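Local coordinates for retinol dehydratase (Spodoptera frugiperda, PDB 1FMJ), which dehydrates retinol, using a sulfotransferase fold that binds adenosine-3'-5'-diphosphate beside the retinol, at residues A[68-71]-A[75-78]; A[79-84]-A[279-284]; A[286-291]-A[309-314]. All blocks are in the same frame, centred on the assembly; numbering follows the deposited sequence.

Interaction 1 (A[68-71]-A[75-78]); sequences VASY and GTTM. With A3P (adenosine-3'-5'-diphosphate), chain G.
Ser70 of segment 68-71 meets Thr76, at the start of helix 76-87, through their hydroxyls. Ser70 OG and Thr76 OG1 form a hydrogen bond of 2.5 Å. Ser70 OG sits between the backbone N and the carbonyl carbon (chi1 65°), which turns it to the helix. Thr76 divides its two branches. OG1 takes the polar side, between Ser70 and the ligand, and lies 2.7 Å from A3P O5P. CG2 takes the apolar side and lies 3.6 Å from Val68 CG1. Val68 and Thr76 run past each other in opposite directions, with CG1 against CG2.

The helix start holds the 5'-phosphate of A3P. Thr76 N donates to A3P O5P at 2.7 Å. The amide of Gly75 donates to A3P O5P as well. Thr77 grips the neighbouring A3P O4P twice, from its N at 2.8 Å and from its OG1 at 2.6 Å. Ser70 is thus a second-shell residue and probably helps to position Thr76 OG1. The turn is the phosphate-binding loop of the sulfotransferases, related to the P-loop, and the positive end of the helix dipole probably favours the phosphate.

Strand 66-70 lies between strands 160-163 and 179-184 of the parallel sheet, and helix 76-87 follows it after a short loop. Met78 touches helix 248-253.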
loop_
_atom_site.group_PDB
_atom_site.type_symbol
_atom_site.label_atom_id
_atom_site.label_comp_id
_atom_site.label_asym_id
_atom_site.label_seq_id
_atom_site.Cartn_x
_atom_site.Cartn_y
_atom_site.Cartn_z
ATOM N N VAL A 68 -3.582 -4.243 8.248
ATOM C CA VAL A 68 -2.260 -3.686 8.046
ATOM C C VAL A 68 -2.556 -2.613 7.003
ATOM O O VAL A 68 -2.962 -2.917 5.870
ATOM C CB VAL A 68 -1.271 -4.721 7.503
ATOM C CG1 VAL A 68 0.077 -4.060 7.262
ATOM C CG2 VAL A 68 -1.120 -5.858 8.508
ATOM N N ALA A 69 -2.389 -1.359 7.405
ATOM C CA ALA A 69 -2.685 -0.231 6.540
ATOM C C ALA A 69 -1.475 0.666 6.392
ATOM O O ALA A 69 -0.554 0.625 7.208
ATOM C CB ALA A 69 -3.865 0.562 7.111
ATOM N N SER A 70 -1.484 1.485 5.354
ATOM C CA SER A 70 -0.358 2.373 5.104
ATOM C C SER A 70 -0.530 3.079 3.790
ATOM O O SER A 70 -1.390 2.712 2.990
ATOM C CB SER A 70 0.920 1.550 4.974
ATOM O OG SER A 70 0.806 0.733 3.817
ATOM N N TYR A 71 0.287 4.103 3.564
ATOM C CA TYR A 71 0.275 4.730 2.260
ATOM C C TYR A 71 1.235 3.740 1.578
ATOM O O TYR A 71 2.223 3.327 2.188
ATOM C CB TYR A 71 0.894 6.120 2.254
ATOM C CG TYR A 71 0.928 6.635 0.841
ATOM C CD1 TYR A 71 -0.211 7.186 0.255
ATOM C CD2 TYR A 71 2.037 6.405 0.031
ATOM C CE1 TYR A 71 -0.253 7.478 -1.109
ATOM C CE2 TYR A 71 2.005 6.689 -1.327
ATOM C CZ TYR A 71 0.855 7.217 -1.891
ATOM O OH TYR A 71 0.799 7.407 -3.250
ATOM N N GLY A 75 6.236 -0.066 3.822
ATOM C CA GLY A 75 6.598 -1.190 4.678
ATOM C C GLY A 75 5.465 -2.152 5.009
ATOM O O GLY A 75 5.523 -2.884 5.996
ATOM N N THR A 76 4.434 -2.171 4.172
ATOM C CA THR A 76 3.282 -3.041 4.402
ATOM C C THR A 76 3.600 -4.542 4.350
ATOM O O THR A 76 3.156 -5.305 5.210
ATOM C CB THR A 76 2.171 -2.755 3.372
ATOM O OG1 THR A 76 2.072 -1.344 3.164
ATOM C CG2 THR A 76 0.826 -3.273 3.863
ATOM N N THR A 77 4.366 -4.965 3.349
ATOM C CA THR A 77 4.684 -6.387 3.193
ATOM C C THR A 77 5.383 -6.978 4.409
ATOM O O THR A 77 4.998 -8.045 4.886
ATOM C CB THR A 77 5.549 -6.637 1.948
ATOM O OG1 THR A 77 5.013 -5.900 0.843
ATOM C CG2 THR A 77 5.543 -8.122 1.594
ATOM N N MET A 78 6.410 -6.288 4.906
ATOM C CA MET A 78 7.154 -6.729 6.083
ATOM C C MET A 78 6.190 -6.925 7.231
ATOM O O MET A 78 6.156 -7.976 7.872
ATOM C CB MET A 78 8.151 -5.665 6.531
ATOM C CG MET A 78 9.163 -5.269 5.508
ATOM S SD MET A 78 10.073 -3.874 6.113
ATOM C CE MET A 78 11.066 -4.664 7.393
HETATM P P1 A3P G . 12.109 0.207 -1.536
HETATM O O1P A3P G . 11.438 0.446 -2.826
HETATM O O2P A3P G . 13.119 -0.866 -1.641
HETATM O O3P A3P G . 12.743 1.442 -1.050
HETATM P P2 A3P G . 5.209 -1.956 0.755
HETATM O O4P A3P G . 5.272 -3.354 1.212
HETATM O O5P A3P G . 4.330 -1.158 1.635
HETATM O O6P A3P G . 4.736 -1.908 -0.658
HETATM O "O5'" A3P G . 6.659 -1.332 0.819
HETATM C "C5'" A3P G . 7.734 -1.860 0.060
HETATM C "C4'" A3P G . 9.070 -1.263 0.512
HETATM O "O4'" A3P G . 9.555 -2.054 1.633
HETATM C "C3'" A3P G . 10.155 -1.373 -0.562
HETATM O "O3'" A3P G . 11.021 -0.219 -0.458
HETATM C "C2'" A3P G . 10.766 -2.718 -0.228
HETATM O "O2'" A3P G . 11.994 -3.072 -0.858
HETATM C "C1'" A3P G . 10.824 -2.621 1.288
HETATM N N9 A3P G . 10.989 -3.930 1.934
HETATM C C8 A3P G . 10.303 -5.114 1.715
HETATM N N7 A3P G . 10.684 -6.118 2.459
HETATM C C5 A3P G . 11.698 -5.576 3.237
HETATM C C6 A3P G . 12.550 -6.115 4.264
HETATM N N6 A3P G . 12.483 -7.384 4.678
HETATM N N1 A3P G . 13.486 -5.269 4.856
HETATM C C2 A3P G . 13.586 -3.958 4.461
HETATM N N3 A3P G . 12.837 -3.334 3.499
HETATM C C4 A3P G . 11.908 -4.207 2.925
#

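Interaction 2 (A[79-84]-A[279-284]); sequences TQELVW and CEHLNF. With HG (mercury (II) ion), chain D; A3P (adenosine-3'-5'-diphosphate), chain G.
The adenine end of the A3P pocket is built where helix 76-87 packs against the end of helix 272-281, with Glu81 and Leu82 facing His281 and Leu282. The polar link is one hydrogen bond, from His281 NE2 to Glu81 OE1 at 2.8 Å, with an N-H...O angle of 160°. The oxygen is met on its anti side. The carboxylate and the imidazole are nearly coplanar, 21° apart, although the two side chains cross at about a right angle. Glu81 bends at chi2 (72°), which brings its carboxylate to the ring edge. Its other oxygen, OE2, forms a salt bridge with Arg102, so the buried carboxylate is held at both oxygens.

Beside this pair the leucines pack tightly. Leu282 CD1 presses on Leu82 CD2 at 3.2 Å, closer than usual for carbons. Leu282 CD2 rests on Glu81 CG at 4.0 Å.

Leu282 is the residue at which the chain leaves the helix. Its carbonyl O accepts a hydrogen bond from A3P N6 at 2.8 Å. Cys279 SG, one turn back, binds the mercury of this derivative at 2.5 Å. The contact joins helix 76-87 to the end of helix 272-281 and the turn that follows, and places a backbone carbonyl to read the adenine amino group, a nucleotide-site feature of this sulfotransferase fold.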
loop_
_atom_site.group_PDB
_atom_site.type_symbol
_atom_site.label_atom_id
_atom_site.label_comp_id
_atom_site.label_asym_id
_atom_site.label_seq_id
_atom_site.Cartn_x
_atom_site.Cartn_y
_atom_site.Cartn_z
ATOM N N THR A 79 5.425 -5.872 7.496
ATOM C CA THR A 79 4.451 -5.862 8.575
ATOM C C THR A 79 3.459 -7.008 8.428
ATOM O O THR A 79 3.131 -7.678 9.406
ATOM C CB THR A 79 3.676 -4.532 8.599
ATOM O OG1 THR A 79 4.603 -3.444 8.648
ATOM C CG2 THR A 79 2.761 -4.464 9.823
ATOM N N GLN A 80 2.977 -7.235 7.210
ATOM C CA GLN A 80 2.024 -8.322 6.989
ATOM C C GLN A 80 2.611 -9.660 7.414
ATOM O O GLN A 80 1.933 -10.474 8.027
ATOM C CB GLN A 80 1.628 -8.414 5.520
ATOM C CG GLN A 80 0.658 -7.350 5.082
ATOM C CD GLN A 80 0.336 -7.448 3.620
ATOM O OE1 GLN A 80 -0.310 -8.394 3.181
ATOM N NE2 GLN A 80 0.792 -6.470 2.851
ATOM N N GLU A 81 3.873 -9.881 7.075
ATOM C CA GLU A 81 4.536 -11.134 7.407
ATOM C C GLU A 81 4.718 -11.271 8.904
ATOM O O GLU A 81 4.414 -12.322 9.477
ATOM C CB GLU A 81 5.890 -11.224 6.704
ATOM C CG GLU A 81 6.600 -12.564 6.890
ATOM C CD GLU A 81 5.956 -13.711 6.120
ATOM O OE1 GLU A 81 6.519 -14.825 6.150
ATOM O OE2 GLU A 81 4.899 -13.508 5.485
ATOM N N LEU A 82 5.216 -10.209 9.538
ATOM C CA LEU A 82 5.421 -10.220 10.980
ATOM C C LEU A 82 4.102 -10.509 11.686
ATOM O O LEU A 82 4.012 -11.414 12.518
ATOM C CB LEU A 82 5.955 -8.866 11.458
ATOM C CG LEU A 82 7.364 -8.478 11.026
ATOM C CD1 LEU A 82 7.676 -7.053 11.499
ATOM C CD2 LEU A 82 8.357 -9.469 11.600
ATOM N N VAL A 83 3.082 -9.727 11.338
ATOM C CA VAL A 83 1.754 -9.862 11.925
ATOM C C VAL A 83 1.140 -11.246 11.722
ATOM O O VAL A 83 0.475 -11.768 12.613
ATOM C CB VAL A 83 0.784 -8.795 11.339
ATOM C CG1 VAL A 83 -0.652 -9.096 11.750
ATOM C CG2 VAL A 83 1.180 -7.406 11.819
ATOM N N TRP A 84 1.353 -11.850 10.558
ATOM C CA TRP A 84 0.767 -13.157 10.312
ATOM C C TRP A 84 1.453 -14.226 11.134
ATOM O O TRP A 84 0.797 -15.064 11.738
ATOM C CB TRP A 84 0.850 -13.538 8.832
ATOM C CG TRP A 84 -0.164 -14.579 8.435
ATOM C CD1 TRP A 84 -1.453 -14.358 8.027
ATOM C CD2 TRP A 84 0.017 -16.000 8.435
ATOM N NE1 TRP A 84 -2.081 -15.553 7.773
ATOM C CE2 TRP A 84 -1.204 -16.577 8.012
ATOM C CE3 TRP A 84 1.091 -16.843 8.749
ATOM C CZ2 TRP A 84 -1.381 -17.962 7.892
ATOM C CZ3 TRP A 84 0.914 -18.225 8.631
ATOM C CH2 TRP A 84 -0.313 -18.766 8.205
ATOM N N CYS A 279 13.287 -11.767 13.194
ATOM C CA CYS A 279 14.158 -10.757 12.623
ATOM C C CYS A 279 14.969 -11.335 11.470
ATOM O O CYS A 279 15.040 -10.738 10.402
ATOM C CB CYS A 279 15.096 -10.194 13.690
ATOM S SG CYS A 279 15.859 -8.623 13.198
ATOM N N GLU A 280 15.573 -12.501 11.672
ATOM C CA GLU A 280 16.366 -13.095 10.608
ATOM C C GLU A 280 15.482 -13.470 9.423
ATOM O O GLU A 280 15.920 -13.420 8.271
ATOM C CB GLU A 280 17.150 -14.310 11.126
ATOM C CG GLU A 280 16.339 -15.362 11.867
ATOM C CD GLU A 280 17.226 -16.331 12.643
ATOM O OE1 GLU A 280 18.106 -16.967 12.022
ATOM O OE2 GLU A 280 17.047 -16.452 13.874
ATOM N N HIS A 281 14.229 -13.814 9.705
ATOM C CA HIS A 281 13.287 -14.176 8.649
ATOM C C HIS A 281 12.994 -12.980 7.753
ATOM O O HIS A 281 12.649 -13.143 6.587
ATOM C CB HIS A 281 11.976 -14.685 9.251
ATOM C CG HIS A 281 10.931 -15.025 8.232
ATOM N ND1 HIS A 281 11.042 -16.102 7.380
ATOM C CD2 HIS A 281 9.764 -14.415 7.916
ATOM C CE1 HIS A 281 9.989 -16.141 6.583
ATOM N NE2 HIS A 281 9.198 -15.129 6.888
ATOM N N LEU A 282 13.124 -11.776 8.298
ATOM C CA LEU A 282 12.847 -10.583 7.518
ATOM C C LEU A 282 14.095 -9.957 6.933
ATOM O O LEU A 282 14.055 -8.813 6.481
ATOM C CB LEU A 282 12.123 -9.530 8.360
ATOM C CG LEU A 282 10.729 -9.791 8.931
ATOM C CD1 LEU A 282 10.030 -8.440 9.047
ATOM C CD2 LEU A 282 9.915 -10.714 8.042
ATOM N N ASN A 283 15.210 -10.683 6.961
ATOM C CA ASN A 283 16.450 -10.162 6.395
ATOM C C ASN A 283 16.127 -9.799 4.950
ATOM O O ASN A 283 15.509 -10.590 4.243
ATOM C CB ASN A 283 17.540 -11.231 6.446
ATOM C CG ASN A 283 18.812 -10.795 5.749
ATOM O OD1 ASN A 283 18.900 -10.812 4.519
ATOM N ND2 ASN A 283 19.802 -10.392 6.535
ATOM N N PHE A 284 16.551 -8.624 4.502
ATOM C CA PHE A 284 16.216 -8.195 3.150
ATOM C C PHE A 284 16.491 -9.173 2.030
ATOM O O PHE A 284 15.621 -9.402 1.188
ATOM C CB PHE A 284 16.881 -6.869 2.786
ATOM C CG PHE A 284 16.386 -6.303 1.484
ATOM C CD1 PHE A 284 15.083 -5.815 1.378
ATOM C CD2 PHE A 284 17.201 -6.292 0.355
ATOM C CE1 PHE A 284 14.600 -5.325 0.169
ATOM C CE2 PHE A 284 16.726 -5.805 -0.859
ATOM C CZ PHE A 284 15.421 -5.320 -0.951
HETATM HG HG HG D . 17.854 -10.106 12.798
HETATM P P1 A3P G . 12.109 0.207 -1.536
HETATM O O1P A3P G . 11.438 0.446 -2.826
HETATM O O2P A3P G . 13.119 -0.866 -1.641
HETATM O O3P A3P G . 12.743 1.442 -1.050
HETATM P P2 A3P G . 5.209 -1.956 0.755
HETATM O O4P A3P G . 5.272 -3.354 1.212
HETATM O O5P A3P G . 4.330 -1.158 1.635
HETATM O O6P A3P G . 4.736 -1.908 -0.658
HETATM O "O5'" A3P G . 6.659 -1.332 0.819
HETATM C "C5'" A3P G . 7.734 -1.860 0.060
HETATM C "C4'" A3P G . 9.070 -1.263 0.512
HETATM O "O4'" A3P G . 9.555 -2.054 1.633
HETATM C "C3'" A3P G . 10.155 -1.373 -0.562
HETATM O "O3'" A3P G . 11.021 -0.219 -0.458
HETATM C "C2'" A3P G . 10.766 -2.718 -0.228
HETATM O "O2'" A3P G . 11.994 -3.072 -0.858
HETATM C "C1'" A3P G . 10.824 -2.621 1.288
HETATM N N9 A3P G . 10.989 -3.930 1.934
HETATM C C8 A3P G . 10.303 -5.114 1.715
HETATM N N7 A3P G . 10.684 -6.118 2.459
HETATM C C5 A3P G . 11.698 -5.576 3.237
HETATM C C6 A3P G . 12.550 -6.115 4.264
HETATM N N6 A3P G . 12.483 -7.384 4.678
HETATM N N1 A3P G . 13.486 -5.269 4.856
HETATM C C2 A3P G . 13.586 -3.958 4.461
HETATM N N3 A3P G . 12.837 -3.334 3.499
HETATM C C4 A3P G . 11.908 -4.207 2.925
#

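Interaction 3 (A[286-291]-A[309-314]); sequences KFKNNG and HFIRKG. With A3P (adenosine-3'-5'-diphosphate), chain G; RTL (retinol), chain H.
Apolar contacts between Ile311 and the pair Phe287 and Lys288 make up the centre of this interaction. Ile311 CD1 lies 3.5 Å from Phe287 CD2, and the two side chains cross at about a right angle. The other branch of Ile311, CG2, lies against Lys288 CB at 3.7 Å. The Lys288 and Ile311 side chains run antiparallel to each other here. Phe287 also meets the ligand, with CD2 3.2 Å from A3P N7. Its ring packs on Thr77 and Glu81 of helix 76-87 as well.

The polar link across the contact is a single hydrogen bond. Lys288 is fully extended and runs alongside the backbone of the loop, passing the carbonyl of Ile311. Its NZ then reaches Arg312 O at 2.7 Å, in the carbonyl plane, with a C=O...N angle of 147°. This ties the loop to the last turn of helix 284-288.

The ligand bonds come from the loop. Arg312 N donates to A3P O2'. Arg312 bends at chi3 (64°), which sets its guanidinium edge to the 3'-phosphate, with NE 3.0 Å from A3P O1P and a weak second bond from NH2. The backbone N atoms of Lys313 and Gly314 both donate to A3P O2P, at 2.7 and 2.8 Å. Arg185 and Ser193 also bond the ligand. Gly314 has backbone angles that call for glycine.

Phe310, in the same loop, touches retinol through CE1, 3.6 Å from RTL C20. Its ring also makes a cation-pi contact with Arg73. Segment 309-314 thus touches the ribose, the 3'-phosphate and retinol, while Phe287 meets the adenine. Such a loop, closing over the nucleotide with an Arg-Lys-Gly run, is the 3'-phosphate-binding element of the cytosolic sulfotransferase fold.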
loop_
_atom_site.group_PDB
_atom_site.type_symbol
_atom_site.label_atom_id
_atom_site.label_comp_id
_atom_site.label_asym_id
_atom_site.label_seq_id
_atom_site.Cartn_x
_atom_site.Cartn_y
_atom_site.Cartn_z
ATOM N N LYS A 286 16.971 -12.478 2.204
ATOM C CA LYS A 286 16.144 -13.672 2.347
ATOM C C LYS A 286 14.715 -13.320 1.933
ATOM O O LYS A 286 14.124 -13.961 1.065
ATOM C CB LYS A 286 16.146 -14.177 3.793
ATOM C CG LYS A 286 15.419 -15.512 3.961
ATOM C CD LYS A 286 15.332 -15.969 5.418
ATOM C CE LYS A 286 14.615 -17.325 5.517
ATOM N NZ LYS A 286 14.261 -17.729 6.915
ATOM N N PHE A 287 14.170 -12.280 2.553
ATOM C CA PHE A 287 12.812 -11.841 2.254
ATOM C C PHE A 287 12.643 -11.587 0.750
ATOM O O PHE A 287 11.667 -12.021 0.131
ATOM C CB PHE A 287 12.504 -10.563 3.039
ATOM C CG PHE A 287 11.039 -10.339 3.292
ATOM C CD1 PHE A 287 10.339 -11.160 4.169
ATOM C CD2 PHE A 287 10.363 -9.303 2.664
ATOM C CE1 PHE A 287 8.985 -10.949 4.413
ATOM C CE2 PHE A 287 9.013 -9.086 2.904
ATOM C CZ PHE A 287 8.323 -9.907 3.776
ATOM N N LYS A 288 13.619 -10.905 0.163
ATOM C CA LYS A 288 13.578 -10.575 -1.254
ATOM C C LYS A 288 13.424 -11.779 -2.181
ATOM O O LYS A 288 12.703 -11.705 -3.168
ATOM C CB LYS A 288 14.827 -9.784 -1.645
ATOM C CG LYS A 288 14.836 -9.330 -3.100
ATOM C CD LYS A 288 15.905 -8.281 -3.328
ATOM C CE LYS A 288 15.862 -7.734 -4.741
ATOM N NZ LYS A 288 16.775 -6.557 -4.876
ATOM N N ASN A 289 14.100 -12.879 -1.874
ATOM C CA ASN A 289 14.009 -14.079 -2.707
ATOM C C ASN A 289 13.019 -15.086 -2.136
ATOM O O ASN A 289 13.083 -16.277 -2.439
ATOM C CB ASN A 289 15.389 -14.731 -2.859
ATOM C CG ASN A 289 16.323 -13.915 -3.732
ATOM O OD1 ASN A 289 16.176 -13.871 -4.955
ATOM N ND2 ASN A 289 17.282 -13.249 -3.104
ATOM N N ASN A 290 12.107 -14.590 -1.305
ATOM C CA ASN A 290 11.079 -15.414 -0.695
ATOM C C ASN A 290 9.872 -15.321 -1.625
ATOM O O ASN A 290 9.106 -14.356 -1.571
ATOM C CB ASN A 290 10.718 -14.875 0.697
ATOM C CG ASN A 290 9.825 -15.820 1.483
ATOM O OD1 ASN A 290 8.974 -16.501 0.923
ATOM N ND2 ASN A 290 10.007 -15.845 2.794
ATOM N N GLY A 291 9.724 -16.328 -2.480
ATOM C CA GLY A 291 8.628 -16.367 -3.427
ATOM C C GLY A 291 7.240 -16.212 -2.831
ATOM O O GLY A 291 6.297 -15.862 -3.542
ATOM N N HIS A 309 11.323 -4.999 -9.381
ATOM C CA HIS A 309 10.932 -6.020 -8.430
ATOM C C HIS A 309 10.062 -5.424 -7.328
ATOM O O HIS A 309 10.201 -4.251 -6.988
ATOM C CB HIS A 309 12.193 -6.642 -7.826
ATOM C CG HIS A 309 13.080 -7.294 -8.844
ATOM N ND1 HIS A 309 12.838 -8.559 -9.340
ATOM C CD2 HIS A 309 14.164 -6.831 -9.510
ATOM C CE1 HIS A 309 13.736 -8.846 -10.266
ATOM N NE2 HIS A 309 14.552 -7.815 -10.388
ATOM N N PHE A 310 9.177 -6.247 -6.775
ATOM C CA PHE A 310 8.284 -5.830 -5.697
ATOM C C PHE A 310 9.102 -5.519 -4.439
ATOM O O PHE A 310 8.841 -4.543 -3.751
ATOM C CB PHE A 310 7.269 -6.935 -5.405
ATOM C CG PHE A 310 6.182 -6.512 -4.471
ATOM C CD1 PHE A 310 5.291 -5.506 -4.838
ATOM C CD2 PHE A 310 6.067 -7.089 -3.210
ATOM C CE1 PHE A 310 4.304 -5.079 -3.955
ATOM C CE2 PHE A 310 5.083 -6.668 -2.323
ATOM C CZ PHE A 310 4.200 -5.659 -2.700
ATOM N N ILE A 311 10.077 -6.370 -4.135
ATOM C CA ILE A 311 10.974 -6.158 -2.999
ATOM C C ILE A 311 12.242 -5.691 -3.715
ATOM O O ILE A 311 12.958 -6.490 -4.320
ATOM C CB ILE A 311 11.195 -7.463 -2.219
ATOM C CG1 ILE A 311 9.858 -7.905 -1.604
ATOM C CG2 ILE A 311 12.225 -7.254 -1.103
ATOM C CD1 ILE A 311 9.930 -9.195 -0.828
ATOM N N ARG A 312 12.503 -4.387 -3.632
ATOM C CA ARG A 312 13.585 -3.737 -4.368
ATOM C C ARG A 312 14.941 -3.461 -3.719
ATOM O O ARG A 312 15.908 -4.180 -3.986
ATOM C CB ARG A 312 13.013 -2.438 -4.944
ATOM C CG ARG A 312 13.808 -1.754 -6.052
ATOM C CD ARG A 312 13.032 -0.534 -6.547
ATOM N NE ARG A 312 12.887 0.464 -5.485
ATOM C CZ ARG A 312 13.813 1.366 -5.171
ATOM N NH1 ARG A 312 14.953 1.406 -5.848
ATOM N NH2 ARG A 312 13.611 2.210 -4.165
ATOM N N LYS A 313 15.008 -2.419 -2.888
ATOM C CA LYS A 313 16.248 -2.002 -2.229
ATOM C C LYS A 313 16.283 -2.218 -0.716
ATOM O O LYS A 313 17.222 -2.809 -0.194
ATOM C CB LYS A 313 16.500 -0.524 -2.526
ATOM C CG LYS A 313 17.626 -0.232 -3.507
ATOM C CD LYS A 313 18.975 -0.213 -2.809
ATOM C CE LYS A 313 20.062 0.397 -3.688
ATOM N NZ LYS A 313 20.348 -0.396 -4.929
ATOM N N GLY A 314 15.278 -1.704 -0.013
ATOM C CA GLY A 314 15.212 -1.871 1.427
ATOM C C GLY A 314 15.993 -0.876 2.272
ATOM O O GLY A 314 16.222 -1.113 3.454
HETATM P P1 A3P G . 12.109 0.207 -1.536
HETATM O O1P A3P G . 11.438 0.446 -2.826
HETATM O O2P A3P G . 13.119 -0.866 -1.641
HETATM O O3P A3P G . 12.743 1.442 -1.050
HETATM P P2 A3P G . 5.209 -1.956 0.755
HETATM O O4P A3P G . 5.272 -3.354 1.212
HETATM O O5P A3P G . 4.330 -1.158 1.635
HETATM O O6P A3P G . 4.736 -1.908 -0.658
HETATM O "O5'" A3P G . 6.659 -1.332 0.819
HETATM C "C5'" A3P G . 7.734 -1.860 0.060
HETATM C "C4'" A3P G . 9.070 -1.263 0.512
HETATM O "O4'" A3P G . 9.555 -2.054 1.633
HETATM C "C3'" A3P G . 10.155 -1.373 -0.562
HETATM O "O3'" A3P G . 11.021 -0.219 -0.458
HETATM C "C2'" A3P G . 10.766 -2.718 -0.228
HETATM O "O2'" A3P G . 11.994 -3.072 -0.858
HETATM C "C1'" A3P G . 10.824 -2.621 1.288
HETATM N N9 A3P G . 10.989 -3.930 1.934
HETATM C C8 A3P G . 10.303 -5.114 1.715
HETATM N N7 A3P G . 10.684 -6.118 2.459
HETATM C C5 A3P G . 11.698 -5.576 3.237
HETATM C C6 A3P G . 12.550 -6.115 4.264
HETATM N N6 A3P G . 12.483 -7.384 4.678
HETATM N N1 A3P G . 13.486 -5.269 4.856
HETATM C C2 A3P G . 13.586 -3.958 4.461
HETATM N N3 A3P G . 12.837 -3.334 3.499
HETATM C C4 A3P G . 11.908 -4.207 2.925
HETATM C C1 RTL H . -2.287 -4.574 -13.994
HETATM C C2 RTL H . -3.160 -4.000 -15.156
HETATM C C3 RTL H . -4.592 -4.520 -15.138
HETATM C C4 RTL H . -5.345 -5.520 -14.264
HETATM C C5 RTL H . -4.338 -5.980 -13.208
HETATM C C6 RTL H . -2.997 -5.601 -13.035
HETATM C C7 RTL H . -2.142 -6.132 -11.941
HETATM C C8 RTL H . -2.139 -5.646 -10.665
HETATM C C9 RTL H . -1.296 -6.162 -9.578
HETATM C C10 RTL H . -1.411 -5.559 -8.338
HETATM C C11 RTL H . -0.710 -5.845 -7.067
HETATM C C12 RTL H . -0.230 -4.696 -6.484
HETATM C C13 RTL H . 0.524 -4.367 -5.257
HETATM C C14 RTL H . 0.989 -3.202 -4.714
HETATM C C15 RTL H . 0.158 -2.498 -3.723
HETATM O O1 RTL H . 0.398 -2.928 -2.451
HETATM C C16 RTL H . -1.866 -3.259 -13.307
HETATM C C17 RTL H . -1.068 -5.138 -14.742
HETATM C C18 RTL H . -5.005 -7.018 -12.291
HETATM C C19 RTL H . -0.330 -7.331 -9.846
HETATM C C20 RTL H . 0.781 -5.698 -4.532
#

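How the interactions relate
All three interactions line the A3P site, with different emphasis. Interaction 1 lies deepest, near the centre of the chain, and mainly holds the 5'-phosphate. Interaction 2 is also buried but farther out, and bonds the adenine amino group. Interaction 3 is partly buried and bonds the 3'-phosphate and O2'. Met78 of interaction 1 and Phe287 of interaction 3 also touch the adenine. Interactions 1 and 2 share helix 76-87, while helix 272-281 of interaction 2 leads into helix 284-288 of interaction 3. Phe284 bridges the last two, with CE1 3.3 Å from Ile311 CG2. The chemistry shifts with place: paired hydroxyls at the sheet, a histidine-carboxylate bond between helices, and a lysine-to-carbonyl bond at the loop.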